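Local coordinates for protein chitinase (Paenibacillus sp. FPU-7, PDB 5GZT) that probably hydrolyses internal beta-1,4 linkages between N-acetylglucosamine units in chitin and chitodextrins, using two family 18 glycosidase domains in one chain, at residues Asn480-Asp485 with Gly619-Glu624; Ser495-Val500 with Gly530-Ser535; Ile765-Val770 with His790-Phe795; Leu847-Ser852 with Tyr885-Ile890. All coordinates share one frame; numbering follows the deposited sequence.

Contact 1 of 4, residues Asn480-Asp485 with Gly619-Glu624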
loop_
_atom_site.group_PDB
_atom_site.type_symbol
_atom_site.label_atom_id
_atom_site.label_comp_id
_atom_site.label_asym_id
_atom_site.label_seq_id
_atom_site.Cartn_x
_atom_site.Cartn_y
_atom_site.Cartn_z
ATOM N N ASN B 480 -9.709 -0.448 4.490
ATOM C CA ASN B 480 -9.546 -0.052 3.070
ATOM C C ASN B 480 -10.808 0.549 2.465
ATOM O O ASN B 480 -11.755 -0.183 2.160
ATOM C CB ASN B 480 -9.146 -1.252 2.260
ATOM C CG ASN B 480 -7.892 -1.873 2.756
ATOM O OD1 ASN B 480 -7.916 -2.993 3.253
ATOM N ND2 ASN B 480 -6.780 -1.191 2.596
ATOM N N LEU B 481 -10.854 1.872 2.313
ATOM C CA LEU B 481 -12.066 2.517 1.846
ATOM C C LEU B 481 -12.204 2.480 0.335
ATOM O O LEU B 481 -11.337 2.967 -0.383
ATOM C CB LEU B 481 -12.144 3.958 2.299
ATOM C CG LEU B 481 -12.155 4.312 3.774
ATOM C CD1 LEU B 481 -11.944 5.837 3.930
ATOM C CD2 LEU B 481 -13.507 3.866 4.337
ATOM N N MET B 482 -13.312 1.946 -0.120
ATOM C CA MET B 482 -13.624 1.790 -1.521
ATOM C C MET B 482 -14.170 3.085 -2.083
ATOM O O MET B 482 -15.311 3.182 -2.483
ATOM C CB MET B 482 -14.558 0.598 -1.734
ATOM C CG MET B 482 -13.784 -0.704 -1.532
ATOM S SD MET B 482 -14.663 -2.225 -2.021
ATOM C CE MET B 482 -15.970 -2.144 -0.858
ATOM N N THR B 483 -13.278 4.078 -2.104
ATOM C CA THR B 483 -13.598 5.395 -2.572
ATOM C C THR B 483 -13.474 5.460 -4.137
ATOM O O THR B 483 -12.767 6.336 -4.670
ATOM C CB THR B 483 -12.728 6.455 -1.882
ATOM O OG1 THR B 483 -11.357 6.058 -1.908
ATOM C CG2 THR B 483 -13.255 6.700 -0.404
ATOM N N TYR B 484 -14.251 4.610 -4.814
ATOM C CA TYR B 484 -14.339 4.534 -6.262
ATOM C C TYR B 484 -15.673 3.911 -6.565
ATOM O O TYR B 484 -16.397 3.540 -5.620
ATOM C CB TYR B 484 -13.163 3.761 -6.834
ATOM C CG TYR B 484 -12.779 2.468 -6.163
ATOM C CD1 TYR B 484 -13.601 1.355 -6.231
ATOM C CD2 TYR B 484 -11.562 2.348 -5.488
ATOM C CE1 TYR B 484 -13.224 0.161 -5.670
ATOM C CE2 TYR B 484 -11.185 1.160 -4.896
ATOM C CZ TYR B 484 -12.004 0.065 -4.987
ATOM O OH TYR B 484 -11.616 -1.140 -4.408
ATOM N N ASP B 485 -16.054 3.868 -7.824
ATOM C CA ASP B 485 -17.390 3.670 -8.247
ATOM C C ASP B 485 -18.404 4.532 -7.516
ATOM O O ASP B 485 -19.538 4.111 -7.331
ATOM C CB ASP B 485 -17.779 2.181 -8.063
ATOM C CG ASP B 485 -16.832 1.254 -8.800
ATOM O OD1 ASP B 485 -16.359 1.561 -9.926
ATOM O OD2 ASP B 485 -16.469 0.246 -8.191
ATOM N N GLY B 619 -2.700 5.450 4.424
ATOM C CA GLY B 619 -2.075 5.276 3.135
ATOM C C GLY B 619 -3.076 5.217 1.973
ATOM O O GLY B 619 -4.258 5.651 2.113
ATOM N N PHE B 620 -2.592 4.633 0.860
ATOM C CA PHE B 620 -3.229 4.622 -0.424
ATOM C C PHE B 620 -3.486 3.188 -0.853
ATOM O O PHE B 620 -2.561 2.378 -0.973
ATOM C CB PHE B 620 -2.300 5.336 -1.428
ATOM C CG PHE B 620 -3.019 5.938 -2.661
ATOM C CD1 PHE B 620 -3.944 5.193 -3.429
ATOM C CD2 PHE B 620 -2.675 7.187 -3.142
ATOM C CE1 PHE B 620 -4.570 5.747 -4.544
ATOM C CE2 PHE B 620 -3.301 7.714 -4.258
ATOM C CZ PHE B 620 -4.238 6.975 -4.960
ATOM N N MET B 621 -4.746 2.848 -1.096
ATOM C CA MET B 621 -5.118 1.507 -1.628
ATOM C C MET B 621 -5.601 1.689 -3.089
ATOM O O MET B 621 -6.225 2.702 -3.377
ATOM C CB MET B 621 -6.282 0.900 -0.832
ATOM C CG MET B 621 -6.851 -0.373 -1.436
ATOM S SD MET B 621 -8.146 -0.161 -2.640
ATOM C CE MET B 621 -9.594 0.182 -1.617
ATOM N N TYR B 622 -5.344 0.727 -3.972
ATOM C CA TYR B 622 -5.891 0.800 -5.326
ATOM C C TYR B 622 -6.261 -0.530 -5.962
ATOM O O TYR B 622 -5.613 -1.535 -5.695
ATOM C CB TYR B 622 -4.916 1.566 -6.210
ATOM C CG TYR B 622 -3.460 1.088 -6.256
ATOM C CD1 TYR B 622 -3.070 -0.071 -6.942
ATOM C CD2 TYR B 622 -2.485 1.811 -5.665
ATOM C CE1 TYR B 622 -1.688 -0.484 -6.986
ATOM C CE2 TYR B 622 -1.150 1.475 -5.764
ATOM C CZ TYR B 622 -0.746 0.303 -6.419
ATOM O OH TYR B 622 0.649 0.052 -6.443
ATOM N N TRP B 623 -7.344 -0.489 -6.750
ATOM C CA TRP B 623 -7.859 -1.576 -7.527
ATOM C C TRP B 623 -7.681 -1.209 -8.991
ATOM O O TRP B 623 -8.238 -0.181 -9.401
ATOM C CB TRP B 623 -9.366 -1.692 -7.317
ATOM C CG TRP B 623 -9.936 -2.780 -8.156
ATOM C CD1 TRP B 623 -10.461 -2.679 -9.414
ATOM C CD2 TRP B 623 -10.015 -4.142 -7.799
ATOM N NE1 TRP B 623 -10.849 -3.898 -9.859
ATOM C CE2 TRP B 623 -10.579 -4.829 -8.904
ATOM C CE3 TRP B 623 -9.673 -4.858 -6.674
ATOM C CZ2 TRP B 623 -10.773 -6.205 -8.906
ATOM C CZ3 TRP B 623 -9.873 -6.267 -6.681
ATOM C CH2 TRP B 623 -10.448 -6.902 -7.757
ATOM N N GLU B 624 -6.927 -1.961 -9.796
ATOM C CA GLU B 624 -6.010 -2.999 -9.373
ATOM C C GLU B 624 -4.750 -2.897 -10.252
ATOM O O GLU B 624 -4.772 -2.303 -11.344
ATOM C CB GLU B 624 -6.647 -4.417 -9.376
ATOM C CG GLU B 624 -7.512 -4.845 -10.579
ATOM C CD GLU B 624 -6.710 -5.429 -11.726
ATOM O OE1 GLU B 624 -7.344 -5.958 -12.606
ATOM O OE2 GLU B 624 -5.466 -5.312 -11.780
#
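Met621 and Tyr484 meet across the inside of a TIM barrel although their strands, 619-623 and 478-481, are not neighbours: strand 527-532 runs between them, so side chains do most of the bridging. This is the family 18 glycosidase barrel, in which a Met-Thr-Tyr-Asp run after one strand and a tryptophan followed by a cis peptide, here Trp623-Glu624, are characteristic features of the substrate cleft. Two consecutive inverse gamma turns, centred on Met482 and Thr483, deliver the chain to Tyr484, where CG set between the backbone N and the carbonyl carbon (chi1 45°) directs the ring at the other strand and brings its hydroxyl end there. Met621, bent twice along its chain, crosses the tyrosine at roughly a right angle. Met621 SD sits at the ring edge, 5.3 Å from the Tyr484 centroid, a Met-aromatic contact. The methyl Met621 CE folds back to 3.5 Å from Leu481 O and 3.8 Å from Tyr484 CE2. With an alanine here instead of Tyr484, the Met621 thioether would probably be left without its aromatic partner and be freer to turn. At the phenol end, Tyr484 OH is wedged 3.7 Å from both Met621 CE and Trp623 CB.

Contact 2 of 4, residues Ser495-Val500 with Gly530-Ser535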
loop_
_atom_site.group_PDB
_atom_site.type_symbol
_atom_site.label_atom_id
_atom_site.label_comp_id
_atom_site.label_asym_id
_atom_site.label_seq_id
_atom_site.Cartn_x
_atom_site.Cartn_y
_atom_site.Cartn_z
ATOM N N SER B 495 -20.769 12.230 -13.564
ATOM C CA SER B 495 -19.966 12.811 -12.518
ATOM C C SER B 495 -18.679 12.055 -12.370
ATOM O O SER B 495 -18.313 11.245 -13.202
ATOM C CB SER B 495 -20.769 12.867 -11.181
ATOM O OG SER B 495 -20.128 13.751 -10.235
ATOM N N HIS B 496 -17.920 12.371 -11.343
ATOM C CA HIS B 496 -16.629 11.701 -11.041
ATOM C C HIS B 496 -16.865 10.494 -10.236
ATOM O O HIS B 496 -17.693 10.520 -9.293
ATOM C CB HIS B 496 -15.702 12.625 -10.232
ATOM C CG HIS B 496 -15.460 13.937 -10.887
ATOM N ND1 HIS B 496 -14.823 14.048 -12.111
ATOM C CD2 HIS B 496 -15.803 15.195 -10.531
ATOM C CE1 HIS B 496 -14.825 15.316 -12.493
ATOM N NE2 HIS B 496 -15.380 16.044 -11.531
ATOM N N HIS B 497 -16.188 9.393 -10.555
ATOM C CA HIS B 497 -16.338 8.136 -9.798
ATOM C C HIS B 497 -15.359 7.947 -8.649
ATOM O O HIS B 497 -15.615 7.084 -7.773
ATOM C CB HIS B 497 -16.359 6.911 -10.758
ATOM C CG HIS B 497 -15.107 6.110 -10.853
ATOM N ND1 HIS B 497 -14.196 6.233 -11.893
ATOM C CD2 HIS B 497 -14.695 5.053 -10.128
ATOM C CE1 HIS B 497 -13.238 5.341 -11.746
ATOM N NE2 HIS B 497 -13.542 4.589 -10.697
ATOM N N THR B 498 -14.245 8.688 -8.656
ATOM C CA THR B 498 -13.204 8.439 -7.689
ATOM C C THR B 498 -12.486 9.759 -7.327
ATOM O O THR B 498 -11.328 9.789 -7.003
ATOM C CB THR B 498 -12.275 7.287 -8.080
ATOM O OG1 THR B 498 -11.442 6.900 -6.940
ATOM C CG2 THR B 498 -11.379 7.648 -9.284
ATOM N N ALA B 499 -13.248 10.846 -7.312
ATOM C CA ALA B 499 -12.625 12.153 -7.033
ATOM C C ALA B 499 -12.170 12.358 -5.608
ATOM O O ALA B 499 -12.779 11.802 -4.686
ATOM C CB ALA B 499 -13.602 13.234 -7.390
ATOM N N VAL B 500 -11.138 13.174 -5.439
ATOM C CA VAL B 500 -10.637 13.494 -4.129
ATOM C C VAL B 500 -11.661 14.384 -3.352
ATOM O O VAL B 500 -11.871 14.139 -2.181
ATOM C CB VAL B 500 -9.313 14.267 -4.167
ATOM C CG1 VAL B 500 -8.778 14.449 -2.800
ATOM C CG2 VAL B 500 -8.257 13.550 -4.946
ATOM N N GLY B 530 -8.995 4.907 -1.064
ATOM C CA GLY B 530 -9.013 4.126 -2.322
ATOM C C GLY B 530 -8.880 4.955 -3.636
ATOM O O GLY B 530 -9.420 6.067 -3.775
ATOM N N GLY B 531 -8.147 4.390 -4.577
ATOM C CA GLY B 531 -8.048 4.915 -5.932
ATOM C C GLY B 531 -8.289 3.778 -6.918
ATOM O O GLY B 531 -8.277 2.592 -6.538
ATOM N N ALA B 532 -8.528 4.146 -8.160
ATOM C CA ALA B 532 -8.861 3.185 -9.215
ATOM C C ALA B 532 -7.984 3.306 -10.447
ATOM O O ALA B 532 -7.710 4.434 -10.902
ATOM C CB ALA B 532 -10.304 3.368 -9.601
ATOM N N PHE B 533 -7.634 2.178 -11.067
ATOM C CA PHE B 533 -6.854 2.140 -12.277
ATOM C C PHE B 533 -7.752 1.834 -13.430
ATOM O O PHE B 533 -7.322 1.245 -14.493
ATOM C CB PHE B 533 -5.692 1.150 -12.190
ATOM C CG PHE B 533 -4.581 1.526 -11.206
ATOM C CD1 PHE B 533 -4.633 2.591 -10.345
ATOM C CD2 PHE B 533 -3.418 0.731 -11.189
ATOM C CE1 PHE B 533 -3.603 2.890 -9.495
ATOM C CE2 PHE B 533 -2.380 1.014 -10.323
ATOM C CZ PHE B 533 -2.496 2.059 -9.438
ATOM N N TYR B 534 -9.004 2.301 -13.296
ATOM C CA TYR B 534 -10.003 2.145 -14.318
ATOM C C TYR B 534 -10.979 3.314 -14.261
ATOM O O TYR B 534 -10.945 4.138 -13.304
ATOM C CB TYR B 534 -10.694 0.768 -14.186
ATOM C CG TYR B 534 -11.574 0.723 -12.953
ATOM C CD1 TYR B 534 -11.052 0.439 -11.718
ATOM C CD2 TYR B 534 -12.908 1.095 -13.025
ATOM C CE1 TYR B 534 -11.857 0.522 -10.548
ATOM C CE2 TYR B 534 -13.715 1.136 -11.879
ATOM C CZ TYR B 534 -13.166 0.852 -10.642
ATOM O OH TYR B 534 -13.963 0.946 -9.534
ATOM N N SER B 535 -11.745 3.478 -15.325
ATOM C CA SER B 535 -12.682 4.536 -15.459
ATOM C C SER B 535 -14.135 4.023 -15.367
ATOM O O SER B 535 -14.386 2.820 -15.600
ATOM C CB SER B 535 -12.542 5.157 -16.826
ATOM O OG SER B 535 -12.729 4.198 -17.847
#
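His497 and Thr498, on the loop between barrel strand 478-481 and helix 510-519, pack against the point where strand 527-532 gives way to strand 534-538. The imidazole does most of the work. As modelled, His497 CE1 lies 3.0 Å from Tyr534 O, with the carbonyl oxygen at the ring edge and in its plane, while His497 NE2 comes within 3.6 Å of Ala532 CB. Next to it, the Tyr534 ring is inclined by 37° to the His497 imidazole, with centroids 5.0 Å apart. The histidine CG is displaced from a staggered position (chi1 102°), in keeping with a ring wedged among close neighbours; one of its faces is covered by Thr498 CG2, 3.9 Å above the plane of the His497 ring and over its centre. In family 18 chitinases a small domain is often inserted into the TIM barrel after its seventh strand. The antiparallel sheet that strand 534-538 enters is consistent with that insertion, so the contact lies where barrel and insert join. The polar groups look outward to both parts: Ser535 OG bonds to Ile562 O in the sheet, whereas Tyr534 OH bonds to Asp485 OD1 beside the barrel mouth. Thr498 OG1 lies 3.8 Å from Gly530 O, but its hydrogen-bond partners are Thr483 O and Lys608 NZ. Gly530 O is in turn held by Thr483 OG1, which lets that one threonine serve both the loop and the strand.

Contact 3 of 4, residues Ile765-Val770 with His790-Phe795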
loop_
_atom_site.group_PDB
_atom_site.type_symbol
_atom_site.label_atom_id
_atom_site.label_comp_id
_atom_site.label_asym_id
_atom_site.label_seq_id
_atom_site.Cartn_x
_atom_site.Cartn_y
_atom_site.Cartn_z
ATOM N N ILE B 765 25.752 10.093 -37.227
ATOM C CA ILE B 765 26.938 9.346 -37.576
ATOM C C ILE B 765 26.706 7.848 -37.449
ATOM O O ILE B 765 25.759 7.377 -36.742
ATOM C CB ILE B 765 28.154 9.799 -36.747
ATOM C CG1 ILE B 765 28.002 9.425 -35.287
ATOM C CG2 ILE B 765 28.318 11.292 -36.885
ATOM C CD1 ILE B 765 29.279 9.674 -34.461
ATOM N N LEU B 766 27.538 7.113 -38.162
ATOM C CA LEU B 766 27.640 5.711 -38.058
ATOM C C LEU B 766 29.111 5.353 -37.912
ATOM O O LEU B 766 29.887 5.366 -38.933
ATOM C CB LEU B 766 26.997 5.074 -39.328
ATOM C CG LEU B 766 26.402 3.668 -39.083
ATOM C CD1 LEU B 766 25.663 3.152 -40.334
ATOM C CD2 LEU B 766 27.362 2.644 -38.579
ATOM N N LEU B 767 29.482 4.929 -36.711
ATOM C CA LEU B 767 30.911 4.741 -36.355
ATOM C C LEU B 767 31.182 3.275 -36.123
ATOM O O LEU B 767 30.488 2.645 -35.341
ATOM C CB LEU B 767 31.214 5.569 -35.104
ATOM C CG LEU B 767 32.671 5.596 -34.675
ATOM C CD1 LEU B 767 33.018 6.914 -33.931
ATOM C CD2 LEU B 767 33.026 4.398 -33.844
ATOM N N GLY B 768 32.176 2.721 -36.832
ATOM C CA GLY B 768 32.601 1.391 -36.619
ATOM C C GLY B 768 33.959 1.339 -36.001
ATOM O O GLY B 768 34.874 2.050 -36.464
ATOM N N TYR B 769 34.100 0.548 -34.951
ATOM C CA TYR B 769 35.414 0.196 -34.457
ATOM C C TYR B 769 36.031 -0.822 -35.407
ATOM O O TYR B 769 35.368 -1.792 -35.779
ATOM C CB TYR B 769 35.366 -0.397 -33.071
ATOM C CG TYR B 769 35.425 0.599 -31.945
ATOM C CD1 TYR B 769 36.639 1.017 -31.433
ATOM C CD2 TYR B 769 34.265 1.134 -31.386
ATOM C CE1 TYR B 769 36.694 1.923 -30.380
ATOM C CE2 TYR B 769 34.314 2.055 -30.352
ATOM C CZ TYR B 769 35.527 2.451 -29.839
ATOM O OH TYR B 769 35.629 3.378 -28.813
ATOM N N VAL B 770 37.247 -0.551 -35.839
ATOM C CA VAL B 770 38.025 -1.386 -36.744
ATOM C C VAL B 770 39.290 -1.882 -35.972
ATOM O O VAL B 770 40.127 -1.108 -35.561
ATOM C CB VAL B 770 38.391 -0.633 -37.994
ATOM C CG1 VAL B 770 39.301 -1.471 -38.840
ATOM C CG2 VAL B 770 37.094 -0.222 -38.772
ATOM N N HIS B 790 32.269 7.157 -39.857
ATOM C CA HIS B 790 33.414 7.253 -38.921
ATOM C C HIS B 790 33.981 5.871 -38.689
ATOM O O HIS B 790 33.270 4.854 -38.695
ATOM C CB HIS B 790 33.059 7.885 -37.543
ATOM C CG HIS B 790 32.734 9.346 -37.552
ATOM N ND1 HIS B 790 31.640 9.869 -38.181
ATOM C CD2 HIS B 790 33.402 10.423 -37.016
ATOM C CE1 HIS B 790 31.627 11.181 -38.039
ATOM N NE2 HIS B 790 32.683 11.533 -37.317
ATOM N N ILE B 791 35.275 5.838 -38.495
ATOM C CA ILE B 791 35.999 4.695 -37.955
ATOM C C ILE B 791 36.812 5.048 -36.770
ATOM O O ILE B 791 37.535 6.068 -36.813
ATOM C CB ILE B 791 36.975 4.172 -39.030
ATOM C CG1 ILE B 791 36.172 3.473 -40.158
ATOM C CG2 ILE B 791 37.967 3.151 -38.383
ATOM C CD1 ILE B 791 36.982 3.123 -41.394
ATOM N N ASN B 792 36.758 4.238 -35.727
ATOM C CA ASN B 792 37.766 4.290 -34.693
ATOM C C ASN B 792 38.793 3.135 -34.870
ATOM O O ASN B 792 38.400 1.995 -34.898
ATOM C CB ASN B 792 37.192 4.145 -33.259
ATOM C CG ASN B 792 36.565 5.430 -32.708
ATOM O OD1 ASN B 792 36.599 6.486 -33.331
ATOM N ND2 ASN B 792 35.859 5.291 -31.604
ATOM N N TYR B 793 40.085 3.420 -34.997
ATOM C CA TYR B 793 41.115 2.373 -35.100
ATOM C C TYR B 793 41.570 1.981 -33.724
ATOM O O TYR B 793 42.102 2.808 -33.006
ATOM C CB TYR B 793 42.303 2.873 -35.929
ATOM C CG TYR B 793 43.340 1.840 -36.196
ATOM C CD1 TYR B 793 43.159 0.862 -37.189
ATOM C CD2 TYR B 793 44.494 1.787 -35.427
ATOM C CE1 TYR B 793 44.147 -0.114 -37.448
ATOM C CE2 TYR B 793 45.502 0.803 -35.677
ATOM C CZ TYR B 793 45.320 -0.132 -36.680
ATOM O OH TYR B 793 46.323 -1.024 -36.896
ATOM N N ALA B 794 41.273 0.734 -33.311
ATOM C CA ALA B 794 41.634 0.180 -32.026
ATOM C C ALA B 794 42.954 -0.627 -32.171
ATOM O O ALA B 794 42.987 -1.503 -33.000
ATOM C CB ALA B 794 40.524 -0.763 -31.631
ATOM N N PHE B 795 44.067 -0.297 -31.517
ATOM C CA PHE B 795 44.207 0.870 -30.668
ATOM C C PHE B 795 45.644 1.341 -30.793
ATOM O O PHE B 795 46.506 0.600 -31.263
ATOM C CB PHE B 795 43.978 0.570 -29.234
ATOM C CG PHE B 795 42.592 0.147 -28.842
ATOM C CD1 PHE B 795 41.638 1.094 -28.554
ATOM C CD2 PHE B 795 42.320 -1.201 -28.508
ATOM C CE1 PHE B 795 40.352 0.718 -28.132
ATOM C CE2 PHE B 795 41.062 -1.579 -28.061
ATOM C CZ PHE B 795 40.051 -0.612 -27.867
#
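Asn792 O is approached by two groups of the neighbouring strand: Val770 N donates a 2.9 Å hydrogen bond to Asn792 O that is almost perfectly straight (177°), and the CA-H of Tyr769 makes a longer contact with the same oxygen. The bond belongs to the parallel pairing of strands 765-770 and 790-795, the first two strands of the second family 18 TIM barrel, joined by a connection that contains no helix. Four further backbone bonds continue the pattern, alternating between strands from His790 N to Leu766 O at one end to Ala794 N to Val770 O at the other. On the face bearing Leu767, Tyr769, His790 and Asn792, the asparagine is the central piece. Asn792 CB lies over the Tyr769 ring, 3.9 Å from its centroid, in a CH-pi contact, and CG, anti to the carbonyl carbon (chi1 -79°), sets the amide above the same ring. The amide stands nearly upright on it, the planes 82° apart, with Asn792 ND2 3.4 Å from Tyr769 CZ. The branched end of Leu767 abuts the same amide, Leu767 CD1 lying 3.7 Å from Asn792 OD1 and Leu767 CD2 3.7 Å from Asn792 ND2. The hydroxyl of Tyr769 bonds to Asp893, and His790 NE2 to Glu938, tying this face to strands 889-893 and 938-943; the cis peptide between Ala794 and Phe795 is familiar in family 18 barrels. Ile765 CD1 lies over one face of the His790 ring, while Ile765 CG2 reaches 3.5 Å from His790 CE1. On the reverse face, Val770 CG2 meets Ile791 CG2 at 3.5 Å.

Contact 4 of 4, residues Leu847-Ser852 with Tyr885-Ile890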
loop_
_atom_site.group_PDB
_atom_site.type_symbol
_atom_site.label_atom_id
_atom_site.label_comp_id
_atom_site.label_asym_id
_atom_site.label_seq_id
_atom_site.Cartn_x
_atom_site.Cartn_y
_atom_site.Cartn_z
ATOM N N LEU B 847 34.604 10.224 -45.185
ATOM C CA LEU B 847 34.918 9.369 -44.049
ATOM C C LEU B 847 35.870 10.060 -43.071
ATOM O O LEU B 847 36.820 10.664 -43.514
ATOM C CB LEU B 847 35.561 8.103 -44.536
ATOM C CG LEU B 847 35.955 7.063 -43.503
ATOM C CD1 LEU B 847 34.752 6.518 -42.737
ATOM C CD2 LEU B 847 36.622 5.932 -44.210
ATOM N N LYS B 848 35.597 9.967 -41.787
ATOM C CA LYS B 848 36.531 10.313 -40.713
ATOM C C LYS B 848 37.088 9.090 -40.027
ATOM O O LYS B 848 36.356 8.213 -39.597
ATOM C CB LYS B 848 35.849 11.326 -39.750
ATOM C CG LYS B 848 35.536 12.611 -40.583
ATOM C CD LYS B 848 34.831 13.699 -39.857
ATOM C CE LYS B 848 35.158 15.118 -40.420
ATOM N NZ LYS B 848 35.544 16.043 -39.260
ATOM N N VAL B 849 38.405 9.041 -39.909
ATOM C CA VAL B 849 39.090 7.961 -39.234
ATOM C C VAL B 849 39.862 8.536 -38.054
ATOM O O VAL B 849 40.792 9.305 -38.260
ATOM C CB VAL B 849 40.079 7.309 -40.198
ATOM C CG1 VAL B 849 40.638 6.081 -39.574
ATOM C CG2 VAL B 849 39.375 6.954 -41.508
ATOM N N LEU B 850 39.540 8.079 -36.849
ATOM C CA LEU B 850 40.137 8.568 -35.643
ATOM C C LEU B 850 40.997 7.439 -35.085
ATOM O O LEU B 850 40.761 6.251 -35.309
ATOM C CB LEU B 850 39.089 8.929 -34.602
ATOM C CG LEU B 850 38.251 10.191 -34.818
ATOM C CD1 LEU B 850 37.047 9.811 -35.630
ATOM C CD2 LEU B 850 37.795 10.676 -33.442
ATOM N N VAL B 851 42.012 7.816 -34.342
ATOM C CA VAL B 851 42.779 6.840 -33.570
ATOM C C VAL B 851 42.226 6.748 -32.175
ATOM O O VAL B 851 42.064 7.768 -31.526
ATOM C CB VAL B 851 44.312 7.171 -33.590
ATOM C CG1 VAL B 851 44.664 8.575 -33.032
ATOM C CG2 VAL B 851 45.066 6.170 -32.768
ATOM N N SER B 852 41.886 5.525 -31.729
ATOM C CA SER B 852 41.502 5.298 -30.390
ATOM C C SER B 852 42.749 4.945 -29.607
ATOM O O SER B 852 43.375 3.907 -29.874
ATOM C CB SER B 852 40.499 4.155 -30.260
ATOM O OG SER B 852 39.296 4.521 -30.909
ATOM N N TYR B 885 50.222 9.220 -38.958
ATOM C CA TYR B 885 49.458 8.160 -39.622
ATOM C C TYR B 885 48.173 8.578 -40.306
ATOM O O TYR B 885 47.364 7.735 -40.716
ATOM C CB TYR B 885 49.271 7.021 -38.611
ATOM C CG TYR B 885 50.645 6.536 -38.128
ATOM C CD1 TYR B 885 51.590 5.976 -39.036
ATOM C CD2 TYR B 885 51.017 6.655 -36.814
ATOM C CE1 TYR B 885 52.839 5.522 -38.589
ATOM C CE2 TYR B 885 52.233 6.243 -36.358
ATOM C CZ TYR B 885 53.137 5.648 -37.237
ATOM O OH TYR B 885 54.349 5.231 -36.681
ATOM N N GLY B 886 47.984 9.874 -40.495
ATOM C CA GLY B 886 46.891 10.307 -41.346
ATOM C C GLY B 886 45.480 10.264 -40.683
ATOM O O GLY B 886 44.504 10.168 -41.361
ATOM N N PHE B 887 45.402 10.371 -39.383
ATOM C CA PHE B 887 44.086 10.411 -38.649
ATOM C C PHE B 887 43.395 11.749 -38.698
ATOM O O PHE B 887 44.040 12.829 -38.830
ATOM C CB PHE B 887 44.305 9.899 -37.213
ATOM C CG PHE B 887 44.574 8.431 -37.158
ATOM C CD1 PHE B 887 43.584 7.526 -37.406
ATOM C CD2 PHE B 887 45.883 7.945 -36.903
ATOM C CE1 PHE B 887 43.798 6.175 -37.290
ATOM C CE2 PHE B 887 46.133 6.607 -36.889
ATOM C CZ PHE B 887 45.090 5.711 -37.129
ATOM N N ASP B 888 42.066 11.730 -38.524
ATOM C CA ASP B 888 41.198 12.921 -38.581
ATOM C C ASP B 888 40.694 13.345 -37.174
ATOM O O ASP B 888 39.909 14.310 -37.036
ATOM C CB ASP B 888 39.990 12.631 -39.454
ATOM C CG ASP B 888 40.387 12.183 -40.856
ATOM O OD1 ASP B 888 41.250 12.789 -41.388
ATOM O OD2 ASP B 888 39.869 11.170 -41.363
ATOM N N GLY B 889 41.211 12.669 -36.154
ATOM C CA GLY B 889 40.888 12.992 -34.789
ATOM C C GLY B 889 41.387 11.957 -33.834
ATOM O O GLY B 889 42.136 11.040 -34.243
ATOM N N ILE B 890 41.136 12.197 -32.564
ATOM C CA ILE B 890 41.568 11.330 -31.482
ATOM C C ILE B 890 40.343 10.913 -30.611
ATOM O O ILE B 890 39.515 11.735 -30.184
ATOM C CB ILE B 890 42.638 12.064 -30.606
ATOM C CG1 ILE B 890 43.943 12.205 -31.357
ATOM C CG2 ILE B 890 42.936 11.291 -29.324
ATOM C CD1 ILE B 890 44.869 13.260 -30.754
HETATM O O HOH W 1 38.091 15.555 -38.409
#
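Phe887 can be followed atom by atom against strand 848-852. Phe887 CB lies 3.7 Å from Val849 O, and CG anti to the carbonyl carbon (chi1 -71°) turns the ring across the strand. Phe887 CD1 comes 3.4 Å from Val849 O, which lies at the ring edge, and CE1 moves on to Leu850 O. CD2, CE2 and CZ lie under Val851 CB, which sits squarely over the ring, 3.6 Å from the Phe887 centroid in a CH-pi contact. Were Phe887 replaced by a serine, Val851 CB would probably lose its aromatic floor and a gap would open beneath it. The next residue, Asp888, grips Val849 by both backbone poles: Asp888 N donates to Val849 O at 2.8 Å, and Val849 N donates to Asp888 OD2 at 3.0 Å, on the anti side of the carboxylate. Lys841 and Lys935 also form salt bridges to Asp888, probably stabilising its negative charge, while a water joins Lys848 NZ to Asp888 O. Gly889 follows, where a CB would press against Leu850 CD2. The Asp888-Gly889-Ile890 run opens the DxxDxDxE signature of family 18, in which the aspartate heads the strand that carries the later acidic residues into the cleft.

The four contacts form two pairs, one in each family 18 barrel. Contacts 1 and 2 have centres 9 Å apart and touch where Glu624 O packs 3.3 Å from Phe533 CD2; contact 2 is nested within the loop that contact 1 closes. Contacts 3 and 4, also 9 Å between centres, share adjoining strands, with Ile791 N 2.8 Å from Lys848 O. Contacts 1 and 3 lie about 55 Å apart between centres and about 40 Å between nearest atoms, so the two pairs do not touch. Within the second barrel, the signature strand begun in contact 4 supplies Asp891 to the hydroxyl of Ser852, whose side chain also packs on Asn792 of contact 3, and leads on towards the probable substrate cleft.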